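Local coordinates for protein amorpha-4,11-diene synthase (Artemisia annua, PDB 4GAX) that probably cyclises farnesyl diphosphate to sesquiterpene products, as a terpene synthase related to the amorphadiene and alpha-bisabolol synthases of Artemisia annua, at residues S35-G38 / D39-I43; E257-S260 / Q261-W265; S488-Y491 / A492-L496; L496-Q499 / V500-W504. One frame throughout, in Å; residues are numbered along the deposited sequence.

Contact 1 of 4, residues S35-G38 / D39-I43; sequences SIWG and DQFLI
Trp37 and Phe41 meet through their six-membered rings, with Trp37 CE3 3.6 Å from Phe41 CE2. The indole carbon arrives at the rim of the phenyl ring, near its plane, while the two planes stand 50° apart, an oblique apolar pair. Methylene and methyl groups cover ring faces beside it. Gln40 CG lies 3.6 Å above the centre of the Phe41 ring, brought there by a first torsion (chi1 77°) that sets it between the backbone N and the carbonyl carbon, and Ile36 CD1 sits over a face of Trp37. The backbone between the aromatics is a type II' beta turn from Trp37 to Gln40, and Gly38 suits its second position because phi is positive there and a side chain would run into Asp39 N. A water bridges the two limbs, donating a hydrogen bond to Gly38 O (2.9 Å) and accepting one from Phe41 N (2.8 Å). Before it, Ser35 OG accepts from Trp37 N at 3.3 Å, which makes an ST turn just ahead of the beta turn. Farther out, Trp37 NE1 bonds to Glu284 OE2 and the indole packs on helix 547-557, while Phe41 rests on Val283 of helix 282-292.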
loop_
_atom_site.group_PDB
_atom_site.type_symbol
_atom_site.label_atom_id
_atom_site.label_comp_id
_atom_site.label_asym_id
_atom_site.label_seq_id
_atom_site.Cartn_x
_atom_site.Cartn_y
_atom_site.Cartn_z
ATOM N N SER A 35 15.458 -3.810 18.169
ATOM C CA SER A 35 15.379 -3.716 16.707
ATOM C C SER A 35 16.423 -4.670 16.129
ATOM O O SER A 35 17.534 -4.791 16.675
ATOM C CB SER A 35 15.663 -2.296 16.224
ATOM O OG SER A 35 15.739 -2.241 14.805
ATOM N N ILE A 36 16.072 -5.369 15.052
ATOM C CA ILE A 36 17.002 -6.342 14.484
ATOM C C ILE A 36 18.016 -5.646 13.578
ATOM O O ILE A 36 19.002 -6.247 13.146
ATOM C CB ILE A 36 16.266 -7.458 13.722
ATOM C CG1 ILE A 36 15.617 -6.917 12.446
ATOM C CG2 ILE A 36 15.228 -8.118 14.620
ATOM C CD1 ILE A 36 16.172 -7.549 11.171
ATOM N N TRP A 37 17.779 -4.364 13.320
ATOM C CA TRP A 37 18.549 -3.624 12.330
ATOM C C TRP A 37 19.789 -2.930 12.893
ATOM O O TRP A 37 20.693 -2.561 12.141
ATOM C CB TRP A 37 17.634 -2.615 11.644
ATOM C CG TRP A 37 16.427 -3.282 11.074
ATOM C CD1 TRP A 37 15.168 -3.318 11.613
ATOM C CD2 TRP A 37 16.367 -4.049 9.863
ATOM N NE1 TRP A 37 14.329 -4.050 10.803
ATOM C CE2 TRP A 37 15.040 -4.505 9.721
ATOM C CE3 TRP A 37 17.305 -4.383 8.882
ATOM C CZ2 TRP A 37 14.632 -5.286 8.639
ATOM C CZ3 TRP A 37 16.897 -5.157 7.809
ATOM C CH2 TRP A 37 15.574 -5.599 7.696
ATOM N N GLY A 38 19.842 -2.753 14.209
ATOM C CA GLY A 38 20.985 -2.087 14.819
ATOM C C GLY A 38 21.143 -0.647 14.354
ATOM O O GLY A 38 20.156 0.081 14.241
ATOM N N ASP A 39 22.379 -0.240 14.068
ATOM C CA ASP A 39 22.669 1.145 13.691
ATOM C C ASP A 39 22.978 1.336 12.195
ATOM O O ASP A 39 23.484 2.394 11.790
ATOM C CB ASP A 39 23.832 1.691 14.532
ATOM C CG ASP A 39 23.477 1.831 16.007
ATOM O OD1 ASP A 39 24.362 1.581 16.858
ATOM O OD2 ASP A 39 22.319 2.198 16.315
ATOM N N GLN A 40 22.663 0.329 11.381
ATOM C CA GLN A 40 23.065 0.332 9.970
ATOM C C GLN A 40 22.403 1.432 9.129
ATOM O O GLN A 40 22.922 1.820 8.072
ATOM C CB GLN A 40 22.812 -1.039 9.329
ATOM C CG GLN A 40 21.354 -1.321 8.976
ATOM C CD GLN A 40 21.146 -2.728 8.424
ATOM O OE1 GLN A 40 20.891 -3.675 9.174
ATOM N NE2 GLN A 40 21.252 -2.868 7.108
ATOM N N PHE A 41 21.261 1.935 9.589
ATOM C CA PHE A 41 20.553 2.963 8.832
ATOM C C PHE A 41 20.752 4.371 9.382
ATOM O O PHE A 41 20.262 5.336 8.792
ATOM C CB PHE A 41 19.046 2.667 8.777
ATOM C CG PHE A 41 18.695 1.368 8.097
ATOM C CD1 PHE A 41 18.948 1.182 6.740
ATOM C CD2 PHE A 41 18.073 0.343 8.808
ATOM C CE1 PHE A 41 18.602 -0.011 6.105
ATOM C CE2 PHE A 41 17.733 -0.850 8.187
ATOM C CZ PHE A 41 17.991 -1.028 6.829
ATOM N N LEU A 42 21.457 4.494 10.505
ATOM C CA LEU A 42 21.574 5.781 11.203
ATOM C C LEU A 42 22.312 6.831 10.365
ATOM O O LEU A 42 21.822 7.945 10.155
ATOM C CB LEU A 42 22.272 5.591 12.559
ATOM C CG LEU A 42 22.149 6.711 13.604
ATOM C CD1 LEU A 42 23.279 7.724 13.499
ATOM C CD2 LEU A 42 20.795 7.416 13.515
ATOM N N ILE A 43 23.499 6.462 9.901
ATOM C CA ILE A 43 24.284 7.305 9.015
ATOM C C ILE A 43 24.312 6.639 7.649
ATOM O O ILE A 43 24.578 5.435 7.540
ATOM C CB ILE A 43 25.737 7.467 9.521
ATOM C CG1 ILE A 43 25.755 8.098 10.919
ATOM C CG2 ILE A 43 26.551 8.306 8.539
ATOM C CD1 ILE A 43 25.206 9.517 10.965
HETATM O O HOH W 1 19.800 1.801 11.982
#

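Contact 2 of 4, residues E257-S260 / Q261-W265; sequences EELS and QLSKW
Ser263 turns its hydroxyl back onto the carbonyl of Leu259, one turn earlier in the alpha-helix 238-269 of this all-helical terpene synthase fold. The bond from Ser263 OG to Leu259 O is short, 2.6 Å, and it joins the regular helical bond from Ser263 N to the same oxygen (2.8 Å). The two donors come from opposite faces of the carbonyl plane, so one buried oxygen is gripped twice and the hydroxyl proton is spent inside the helix. A first torsion of -62°, which sets OG beside the backbone N, makes this possible. Replacing Ser263 by an alanine would probably leave Leu259 O with only one of these two donors, Ser263 N, and open a small gap beside Leu259 CD1. The neighbouring carbonyls follow the usual i to i+4 pattern, with Gln261 N on Glu257 O, Leu262 N on Glu258 O and Lys264 N on Ser260 O. Buried polar ends find mates on two sides of the helix: the Glu258 carboxylate takes bonds from Tyr286 and Ser299 and a salt bridge from Arg302, and Ser260 OG probably bonds to Leu42 O. Lys264 lays its extended aliphatic chain back along the helix over Ser260 O, a place for a long, flexible residue, and brings CE to 3.8 Å from Ser260 OG.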
loop_
_atom_site.group_PDB
_atom_site.type_symbol
_atom_site.label_atom_id
_atom_site.label_comp_id
_atom_site.label_asym_id
_atom_site.label_seq_id
_atom_site.Cartn_x
_atom_site.Cartn_y
_atom_site.Cartn_z
ATOM N N GLU A 257 18.259 8.086 2.835
ATOM C CA GLU A 257 18.411 9.403 3.489
ATOM C C GLU A 257 17.246 9.691 4.444
ATOM O O GLU A 257 17.451 10.189 5.557
ATOM C CB GLU A 257 18.510 10.537 2.448
ATOM C CG GLU A 257 19.738 10.462 1.535
ATOM C CD GLU A 257 19.829 11.644 0.557
ATOM O OE1 GLU A 257 18.769 12.173 0.149
ATOM O OE2 GLU A 257 20.960 12.050 0.203
ATOM N N GLU A 258 16.026 9.401 3.990
ATOM C CA GLU A 258 14.819 9.578 4.804
ATOM C C GLU A 258 14.859 8.721 6.068
ATOM O O GLU A 258 14.535 9.188 7.163
ATOM C CB GLU A 258 13.574 9.222 3.975
ATOM C CG GLU A 258 13.415 10.090 2.736
ATOM C CD GLU A 258 12.358 9.567 1.770
ATOM O OE1 GLU A 258 11.801 8.465 2.015
ATOM O OE2 GLU A 258 12.078 10.259 0.752
ATOM N N LEU A 259 15.255 7.457 5.914
ATOM C CA LEU A 259 15.317 6.542 7.039
ATOM C C LEU A 259 16.435 6.939 7.994
ATOM O O LEU A 259 16.330 6.733 9.207
ATOM C CB LEU A 259 15.518 5.111 6.544
ATOM C CG LEU A 259 15.605 4.027 7.624
ATOM C CD1 LEU A 259 14.430 4.095 8.593
ATOM C CD2 LEU A 259 15.652 2.650 6.966
ATOM N N SER A 260 17.516 7.493 7.449
ATOM C CA SER A 260 18.576 8.056 8.288
ATOM C C SER A 260 18.066 9.223 9.155
ATOM O O SER A 260 18.380 9.317 10.355
ATOM C CB SER A 260 19.744 8.526 7.417
ATOM O OG SER A 260 20.696 9.235 8.191
ATOM N N GLN A 261 17.308 10.124 8.540
ATOM C CA GLN A 261 16.725 11.248 9.263
ATOM C C GLN A 261 15.731 10.746 10.312
ATOM O O GLN A 261 15.719 11.212 11.441
ATOM C CB GLN A 261 16.041 12.207 8.282
ATOM C CG GLN A 261 17.009 12.841 7.296
ATOM C CD GLN A 261 16.315 13.540 6.138
ATOM O OE1 GLN A 261 16.784 13.498 5.000
ATOM N NE2 GLN A 261 15.199 14.196 6.427
ATOM N N LEU A 262 14.914 9.769 9.945
ATOM C CA LEU A 262 13.970 9.189 10.891
ATOM C C LEU A 262 14.654 8.454 12.022
ATOM O O LEU A 262 14.173 8.479 13.165
ATOM C CB LEU A 262 12.995 8.264 10.168
ATOM C CG LEU A 262 11.910 9.047 9.448
ATOM C CD1 LEU A 262 11.268 8.161 8.379
ATOM C CD2 LEU A 262 10.857 9.541 10.459
ATOM N N SER A 263 15.774 7.802 11.704
ATOM C CA SER A 263 16.529 7.050 12.695
ATOM C C SER A 263 17.109 7.987 13.732
ATOM O O SER A 263 17.121 7.657 14.921
ATOM C CB SER A 263 17.632 6.205 12.040
ATOM O OG SER A 263 17.057 5.254 11.159
ATOM N N LYS A 264 17.580 9.156 13.293
ATOM C CA LYS A 264 18.165 10.134 14.228
ATOM C C LYS A 264 17.102 10.711 15.153
ATOM O O LYS A 264 17.301 10.801 16.363
ATOM C CB LYS A 264 18.872 11.269 13.481
ATOM C CG LYS A 264 20.321 10.969 13.165
ATOM C CD LYS A 264 20.806 11.747 11.954
ATOM C CE LYS A 264 21.960 11.024 11.280
ATOM N NZ LYS A 264 22.498 11.788 10.123
ATOM N N TRP A 265 15.987 11.120 14.553
ATOM C CA TRP A 265 14.810 11.584 15.284
ATOM C C TRP A 265 14.373 10.578 16.347
ATOM O O TRP A 265 14.149 10.943 17.509
ATOM C CB TRP A 265 13.674 11.796 14.290
ATOM C CG TRP A 265 12.334 12.191 14.871
ATOM C CD1 TRP A 265 11.927 13.456 15.229
ATOM C CD2 TRP A 265 11.200 11.330 15.087
ATOM N NE1 TRP A 265 10.624 13.424 15.680
ATOM C CE2 TRP A 265 10.155 12.136 15.600
ATOM C CE3 TRP A 265 10.977 9.954 14.909
ATOM C CZ2 TRP A 265 8.898 11.610 15.923
ATOM C CZ3 TRP A 265 9.734 9.433 15.231
ATOM C CH2 TRP A 265 8.706 10.258 15.731
#

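Contact 3 of 4, residues S488-Y491 / A492-L496; sequences SEEY and AKNLL
Ser488 opens helix 489-513 as its N-cap and joins the first turn through its carbonyl, Ser488 O accepting from Ala492 N at 2.9 Å. Its hydroxyl OG makes a weak capping bond to Tyr491 N (3.5 Å), the role for which a small polar side chain suits this position. Glu489 comes next. Its carbonyl takes Lys493 N, and its CG packs loosely against Lys493 CG at 4.3 Å; an acid on this first turn is likely to sit well with the positive end of the helix dipole. Glu490 O receives two donors from one residue, Asn494 N (3.2 Å) and Asn494 ND2 (2.9 Å), from opposite faces of its plane. Asn494 ND2 lies above that plane, yet the oxygen stays near the plane of the amide itself, and a water links Asn494 ND2 to Glu490 OE1. With chi1 at -169° the Tyr491 ring is carried outward from the helix, and Leu495 leans back over it. Leu495 CD1 sits over the ring face, 3.8 Å from the centroid, in a CH-pi contact, and Leu495 CD2 touches Tyr491 CE1 at 3.7 Å. Replacing Leu495 by a serine would probably strip that face of its methyl cover and free the ring to turn. Ala492 rests on Met482 and Leu495 on Tyr481, so these first turns pack against helix 478-485.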
loop_
_atom_site.group_PDB
_atom_site.type_symbol
_atom_site.label_atom_id
_atom_site.label_comp_id
_atom_site.label_asym_id
_atom_site.label_seq_id
_atom_site.Cartn_x
_atom_site.Cartn_y
_atom_site.Cartn_z
ATOM N N SER A 488 -15.765 -27.439 11.093
ATOM C CA SER A 488 -14.378 -27.878 11.219
ATOM C C SER A 488 -13.397 -26.782 10.800
ATOM O O SER A 488 -13.776 -25.820 10.120
ATOM C CB SER A 488 -14.147 -29.097 10.329
ATOM O OG SER A 488 -14.091 -28.690 8.968
ATOM N N GLU A 489 -12.136 -26.938 11.198
ATOM C CA GLU A 489 -11.101 -25.959 10.875
ATOM C C GLU A 489 -10.959 -25.741 9.372
ATOM O O GLU A 489 -10.799 -24.599 8.912
ATOM C CB GLU A 489 -9.751 -26.376 11.463
ATOM C CG GLU A 489 -8.627 -25.369 11.195
ATOM C CD GLU A 489 -7.231 -25.953 11.420
ATOM O OE1 GLU A 489 -7.123 -27.078 11.960
ATOM O OE2 GLU A 489 -6.240 -25.284 11.054
ATOM N N GLU A 490 -11.020 -26.828 8.604
ATOM C CA GLU A 490 -10.823 -26.729 7.157
ATOM C C GLU A 490 -11.900 -25.873 6.488
ATOM O O GLU A 490 -11.598 -25.029 5.644
ATOM C CB GLU A 490 -10.766 -28.107 6.499
ATOM C CG GLU A 490 -10.447 -28.033 5.005
ATOM C CD GLU A 490 -10.206 -29.400 4.385
ATOM O OE1 GLU A 490 -9.730 -29.447 3.226
ATOM O OE2 GLU A 490 -10.496 -30.421 5.057
ATOM N N TYR A 491 -13.151 -26.085 6.888
ATOM C CA TYR A 491 -14.285 -25.367 6.312
ATOM C C TYR A 491 -14.249 -23.917 6.781
ATOM O O TYR A 491 -14.453 -23.001 5.995
ATOM C CB TYR A 491 -15.590 -26.044 6.742
ATOM C CG TYR A 491 -16.852 -25.579 6.036
ATOM C CD1 TYR A 491 -16.802 -24.894 4.823
ATOM C CD2 TYR A 491 -18.103 -25.837 6.592
ATOM C CE1 TYR A 491 -17.974 -24.472 4.188
ATOM C CE2 TYR A 491 -19.273 -25.423 5.969
ATOM C CZ TYR A 491 -19.206 -24.745 4.769
ATOM O OH TYR A 491 -20.378 -24.338 4.156
ATOM N N ALA A 492 -13.973 -23.714 8.066
ATOM C CA ALA A 492 -13.835 -22.367 8.613
ATOM C C ALA A 492 -12.810 -21.547 7.842
ATOM O O ALA A 492 -13.074 -20.395 7.462
ATOM C CB ALA A 492 -13.474 -22.425 10.100
ATOM N N LYS A 493 -11.646 -22.140 7.588
ATOM C CA LYS A 493 -10.589 -21.430 6.867
ATOM C C LYS A 493 -11.045 -21.036 5.470
ATOM O O LYS A 493 -10.790 -19.919 5.019
ATOM C CB LYS A 493 -9.314 -22.276 6.779
ATOM C CG LYS A 493 -8.527 -22.398 8.083
ATOM C CD LYS A 493 -7.664 -21.170 8.352
ATOM C CE LYS A 493 -6.190 -21.549 8.474
ATOM N NZ LYS A 493 -5.356 -20.432 9.013
ATOM N N ASN A 494 -11.717 -21.952 4.781
ATOM C CA ASN A 494 -12.254 -21.631 3.458
ATOM C C ASN A 494 -13.284 -20.496 3.477
ATOM O O ASN A 494 -13.271 -19.610 2.607
ATOM C CB ASN A 494 -12.846 -22.878 2.803
ATOM C CG ASN A 494 -11.791 -23.713 2.107
ATOM O OD1 ASN A 494 -11.458 -23.466 0.943
ATOM N ND2 ASN A 494 -11.245 -24.701 2.821
ATOM N N LEU A 495 -14.165 -20.525 4.473
ATOM C CA LEU A 495 -15.177 -19.491 4.625
ATOM C C LEU A 495 -14.539 -18.142 4.908
ATOM O O LEU A 495 -14.895 -17.135 4.281
ATOM C CB LEU A 495 -16.134 -19.860 5.750
ATOM C CG LEU A 495 -17.011 -21.071 5.431
ATOM C CD1 LEU A 495 -17.778 -21.539 6.662
ATOM C CD2 LEU A 495 -17.966 -20.775 4.290
ATOM N N LEU A 496 -13.592 -18.122 5.844
ATOM C CA LEU A 496 -12.911 -16.885 6.213
ATOM C C LEU A 496 -12.095 -16.341 5.058
ATOM O O LEU A 496 -12.042 -15.132 4.846
ATOM C CB LEU A 496 -12.006 -17.090 7.444
ATOM C CG LEU A 496 -12.691 -17.344 8.784
ATOM C CD1 LEU A 496 -11.646 -17.470 9.895
ATOM C CD2 LEU A 496 -13.700 -16.243 9.118
HETATM O O HOH W 2 -9.887 -27.233 1.353
#

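Contact 4 of 4, residues L496-Q499 / V500-W504; sequences LYKQ and VEDLW
Lys498 and Asp502 are brought together by different first torsions. Lys498 has CG swung away from the backbone N (chi1 155°) and a chain bent at chi2 and once more at chi4 (54°), while in Asp502 the carboxylate carbon lies beside the backbone N (chi1 -79°). The lysine runs outward from helix 489-513 and its last bend turns NZ toward the aspartate, which leans back, giving an i to i+4 salt bridge within the helix. Lys498 NZ stands 3.2 Å from Asp502 OD2 in this salt bridge and 3.5 Å from Asp502 OD1, both hydrogen bonds weak. A water bridges the same pair: it accepts from Lys498 NZ at 2.9 Å and donates to Asp502 OD1 at 2.8 Å. In the backbone of the same two residues, Asp502 N bonds to Lys498 O, also at 2.8 Å. One residue back, Tyr497 O takes Glu501 N and also a water that donates to Glu501 OE1, which suits an acid whose bent chain presents OE1 to that water. The flank toward helix 447-461 is largely apolar. Val500 CG2 covers Leu496 O at 3.5 Å, and Leu503 CG packs over Gln499 O. Branched aliphatic residues fit here because Val500 meets Leu455 and Leu459 of that helix, and Leu503 meets Arg458; farther along, Trp504 packs on Val529 of helix 519-535.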
loop_
_atom_site.group_PDB
_atom_site.type_symbol
_atom_site.label_atom_id
_atom_site.label_comp_id
_atom_site.label_asym_id
_atom_site.label_seq_id
_atom_site.Cartn_x
_atom_site.Cartn_y
_atom_site.Cartn_z
ATOM N N LEU A 496 -13.592 -18.122 5.844
ATOM C CA LEU A 496 -12.911 -16.885 6.213
ATOM C C LEU A 496 -12.095 -16.341 5.058
ATOM O O LEU A 496 -12.042 -15.132 4.846
ATOM C CB LEU A 496 -12.006 -17.090 7.444
ATOM C CG LEU A 496 -12.691 -17.344 8.784
ATOM C CD1 LEU A 496 -11.646 -17.470 9.895
ATOM C CD2 LEU A 496 -13.700 -16.243 9.118
ATOM N N TYR A 497 -11.469 -17.225 4.288
ATOM C CA TYR A 497 -10.688 -16.748 3.154
ATOM C C TYR A 497 -11.566 -16.199 2.018
ATOM O O TYR A 497 -11.210 -15.213 1.372
ATOM C CB TYR A 497 -9.683 -17.805 2.685
ATOM C CG TYR A 497 -8.444 -17.833 3.561
ATOM C CD1 TYR A 497 -7.811 -16.648 3.932
ATOM C CD2 TYR A 497 -7.922 -19.029 4.040
ATOM C CE1 TYR A 497 -6.683 -16.655 4.736
ATOM C CE2 TYR A 497 -6.793 -19.045 4.852
ATOM C CZ TYR A 497 -6.180 -17.852 5.197
ATOM O OH TYR A 497 -5.058 -17.848 6.000
ATOM N N LYS A 498 -12.729 -16.798 1.803
ATOM C CA LYS A 498 -13.664 -16.248 0.816
ATOM C C LYS A 498 -14.154 -14.843 1.225
ATOM O O LYS A 498 -14.256 -13.946 0.387
ATOM C CB LYS A 498 -14.842 -17.200 0.577
ATOM C CG LYS A 498 -16.102 -16.500 0.066
ATOM C CD LYS A 498 -16.594 -17.061 -1.253
ATOM C CE LYS A 498 -18.106 -16.891 -1.370
ATOM N NZ LYS A 498 -18.531 -15.475 -1.164
ATOM N N GLN A 499 -14.437 -14.654 2.512
ATOM C CA GLN A 499 -14.824 -13.337 3.023
ATOM C C GLN A 499 -13.749 -12.287 2.722
ATOM O O GLN A 499 -14.048 -11.138 2.346
ATOM C CB GLN A 499 -15.093 -13.431 4.524
ATOM C CG GLN A 499 -15.418 -12.127 5.220
ATOM C CD GLN A 499 -15.763 -12.355 6.685
ATOM O OE1 GLN A 499 -15.034 -13.041 7.406
ATOM N NE2 GLN A 499 -16.889 -11.801 7.124
ATOM N N VAL A 500 -12.487 -12.682 2.861
ATOM C CA VAL A 500 -11.394 -11.776 2.519
ATOM C C VAL A 500 -11.370 -11.464 1.021
ATOM O O VAL A 500 -11.162 -10.311 0.607
ATOM C CB VAL A 500 -10.035 -12.335 2.988
ATOM C CG1 VAL A 500 -8.893 -11.563 2.348
ATOM C CG2 VAL A 500 -9.951 -12.303 4.518
ATOM N N GLU A 501 -11.583 -12.474 0.191
ATOM C CA GLU A 501 -11.629 -12.231 -1.251
ATOM C C GLU A 501 -12.775 -11.294 -1.606
ATOM O O GLU A 501 -12.637 -10.426 -2.470
ATOM C CB GLU A 501 -11.764 -13.548 -2.021
ATOM C CG GLU A 501 -10.474 -14.349 -2.035
ATOM C CD GLU A 501 -9.265 -13.494 -2.432
ATOM O OE1 GLU A 501 -8.423 -13.194 -1.557
ATOM O OE2 GLU A 501 -9.162 -13.120 -3.615
ATOM N N ASP A 502 -13.913 -11.480 -0.950
ATOM C CA ASP A 502 -15.040 -10.567 -1.135
ATOM C C ASP A 502 -14.631 -9.126 -0.855
ATOM O O ASP A 502 -14.997 -8.211 -1.591
ATOM C CB ASP A 502 -16.189 -10.963 -0.212
ATOM C CG ASP A 502 -16.989 -12.134 -0.750
ATOM O OD1 ASP A 502 -16.612 -12.663 -1.818
ATOM O OD2 ASP A 502 -17.992 -12.522 -0.105
ATOM N N LEU A 503 -13.855 -8.925 0.203
ATOM C CA LEU A 503 -13.446 -7.571 0.594
ATOM C C LEU A 503 -12.540 -6.906 -0.436
ATOM O O LEU A 503 -12.684 -5.712 -0.721
ATOM C CB LEU A 503 -12.772 -7.597 1.971
ATOM C CG LEU A 503 -13.766 -7.804 3.110
ATOM C CD1 LEU A 503 -13.024 -8.205 4.375
ATOM C CD2 LEU A 503 -14.598 -6.541 3.343
ATOM N N TRP A 504 -11.585 -7.645 -0.993
ATOM C CA TRP A 504 -10.719 -7.042 -2.008
ATOM C C TRP A 504 -11.569 -6.588 -3.188
ATOM O O TRP A 504 -11.298 -5.547 -3.800
ATOM C CB TRP A 504 -9.637 -8.022 -2.504
ATOM C CG TRP A 504 -8.581 -8.406 -1.481
ATOM C CD1 TRP A 504 -8.363 -9.655 -0.956
ATOM C CD2 TRP A 504 -7.588 -7.546 -0.894
ATOM N NE1 TRP A 504 -7.309 -9.616 -0.069
ATOM C CE2 TRP A 504 -6.815 -8.337 -0.014
ATOM C CE3 TRP A 504 -7.273 -6.185 -1.028
ATOM C CZ2 TRP A 504 -5.753 -7.812 0.733
ATOM C CZ3 TRP A 504 -6.212 -5.662 -0.277
ATOM C CH2 TRP A 504 -5.470 -6.474 0.587
HETATM O O HOH W 3 -8.384 -14.837 0.910
HETATM O O HOH W 4 -18.802 -13.538 -3.302
#

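Along the chain the order is contact 1, contact 2, contact 3 and contact 4, and they form two pairs. Contacts 1 and 2 touch, their centres about 10 Å apart: the N-terminal loop lies on helix 238-269, meeting it at Leu259 and Ser260. Contacts 3 and 4 share helix 489-513 and Leu496, centres about 12 Å apart, both within the metal-binding region of the terpene synthase family. The pairs stand far apart, 37 to 44 Å between centres. The first thus fastens an N-terminal segment onto the body of the synthase, whereas the second follows one long helix from its capped, exposed start inward.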